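Local coordinates for protein cadherin-related family member 2 (Homo sapiens, PDB 5CZR) that mediates calcium-dependent heterophilic adhesion with CDHR5 between neighbouring microvilli, and so controls microvillar packing at the apical membrane of epithelial cells, at residues A[19-22]-A[23-26]. Residues are numbered along the deposited sequence; the frame is centred on the assembly and turned at random.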
ATOM      1  N   ASP A  19      -7.348   6.635   2.581  1.00 27.71           N
ATOM      2  CA  ASP A  19      -7.086   7.810   1.736  1.00 29.70           C
ATOM      3  C   ASP A  19      -8.152   8.939   1.800  1.00 29.89           C
ATOM      4  O   ASP A  19      -8.131   9.846   0.998  1.00 30.48           O
ATOM      5  CB  ASP A  19      -6.830   7.375   0.287  1.00 29.77           C
ATOM      6  CG  ASP A  19      -7.981   6.598  -0.311  1.00 30.12           C
ATOM      7  OD1 ASP A  19      -9.035   6.495   0.318  1.00 29.69           O
ATOM      8  OD2 ASP A  19      -7.815   6.063  -1.427  1.00 32.36           O
ATOM      9  N   LEU A  20      -9.079   8.875   2.758  1.00 30.55           N
ATOM     10  CA  LEU A  20     -10.118   9.888   2.903  1.00 29.14           C
ATOM     11  C   LEU A  20      -9.401  11.191   3.136  1.00 28.17           C
ATOM     12  O   LEU A  20      -8.583  11.273   4.018  1.00 26.28           O
ATOM     13  CB  LEU A  20     -11.027   9.546   4.078  1.00 30.19           C
ATOM     14  CG  LEU A  20     -12.301  10.382   4.322  1.00 31.13           C
ATOM     15  CD1 LEU A  20     -13.282  10.257   3.182  1.00 31.97           C
ATOM     16  CD2 LEU A  20     -12.967   9.946   5.632  1.00 31.17           C
ATOM     17  N   PRO A  21      -9.642  12.200   2.291  1.00 28.08           N
ATOM     18  CA  PRO A  21      -9.003  13.489   2.567  1.00 27.66           C
ATOM     19  C   PRO A  21      -9.537  14.229   3.795  1.00 26.79           C
ATOM     20  O   PRO A  21     -10.743  14.205   4.079  1.00 26.79           O
ATOM     21  CB  PRO A  21      -9.292  14.333   1.297  1.00 28.35           C
ATOM     22  CG  PRO A  21      -9.974  13.439   0.341  1.00 29.19           C
ATOM     23  CD  PRO A  21     -10.518  12.253   1.110  1.00 28.80           C
ATOM     24  N   VAL A  22      -8.639  14.934   4.472  1.00 25.98           N
ATOM     25  CA  VAL A  22      -8.995  15.820   5.546  1.00 26.87           C
ATOM     26  C   VAL A  22      -9.958  16.867   5.031  1.00 27.87           C
ATOM     27  O   VAL A  22      -9.738  17.430   3.987  1.00 29.38           O
ATOM     28  CB  VAL A  22      -7.750  16.516   6.139  1.00 26.99           C
ATOM     29  CG1 VAL A  22      -8.137  17.640   7.102  1.00 26.99           C
ATOM     30  CG2 VAL A  22      -6.884  15.482   6.846  1.00 27.25           C
ATOM     31  N   GLY A  23     -11.033  17.120   5.771  1.00 28.92           N
ATOM     32  CA  GLY A  23     -12.087  18.042   5.332  1.00 28.85           C
ATOM     33  C   GLY A  23     -13.315  17.357   4.769  1.00 28.92           C
ATOM     34  O   GLY A  23     -14.395  17.926   4.769  1.00 29.58           O
ATOM     35  N   ALA A  24     -13.157  16.132   4.282  1.00 29.41           N
ATOM     36  CA  ALA A  24     -14.275  15.410   3.658  1.00 28.69           C
ATOM     37  C   ALA A  24     -15.262  14.885   4.708  1.00 27.24           C
ATOM     38  O   ALA A  24     -14.857  14.508   5.807  1.00 25.13           O
ATOM     39  CB  ALA A  24     -13.735  14.231   2.876  1.00 28.38           C
ATOM     40  N   GLN A  25     -16.527  14.759   4.310  1.00 27.38           N
ATOM     41  CA  GLN A  25     -17.498  13.994   5.081  1.00 28.29           C
ATOM     42  C   GLN A  25     -17.025  12.534   5.257  1.00 28.45           C
ATOM     43  O   GLN A  25     -16.670  11.859   4.295  1.00 27.39           O
ATOM     44  CB  GLN A  25     -18.862  14.001   4.407  1.00 27.96           C
ATOM     45  CG  GLN A  25     -19.858  13.123   5.127  1.00 28.44           C
ATOM     46  CD  GLN A  25     -21.211  13.148   4.463  1.00 29.49           C
ATOM     47  OE1 GLN A  25     -21.767  12.116   4.100  1.00 29.23           O
ATOM     48  NE2 GLN A  25     -21.768  14.347   4.323  1.00 30.39           N
ATOM     49  N   ALA A  26     -17.005  12.086   6.500  1.00 28.60           N
ATOM     50  CA  ALA A  26     -16.664  10.704   6.831  1.00 27.86           C
ATOM     51  C   ALA A  26     -17.924   9.845   6.988  1.00 28.06           C
ATOM     52  O   ALA A  26     -18.030   8.786   6.402  1.00 28.66           O
ATOM     53  CB  ALA A  26     -15.846  10.688   8.106  1.00 27.71           C
TER
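An extended first torsion (chi1 -173°) carries the fork of L20 across a type II beta turn, where one methyl settles against A24 and the other against A26. The turn runs from P21 to A24 in the first cadherin domain, in the loop that leads from strand 13-17 into strand 25-32. The fork of L20 suits this place because its two methyls can serve two small partners at once: CD2 lies 3.9 Å from CB of A26, while CD1 sits 4.0 Å from CB of A24 and also meets the backbone O of Q25. Cut back to an alanine, L20 would lose both methyls, which would probably take from A26 its contact with CD2 and leave A24 with P21 alone among the side chains of this turn. P21 gives the turn its carbonyl, and its ring CD lies beside the A24 methyl. V22 takes the exposed first corner; its CB leaves the backbone away from the far limb, while CG1 lies against N of G23. G23, at the second corner, has a positive phi (101°) at which a CB would run into the carbonyl O of V22, so glycine is the natural choice. G23 and A24, at the end of the turn, share backbone bonds with L62, and A26 with V60, which ties the turn to strand 59-62. The Q25 side chain leaves the backbone away from the turn, and its NE2 bonds to E59. N of A24 closes the turn by donating to O of P21 at 3.1 Å. That bond is fairly straight (159°), with the donor standing above the carbonyl plane.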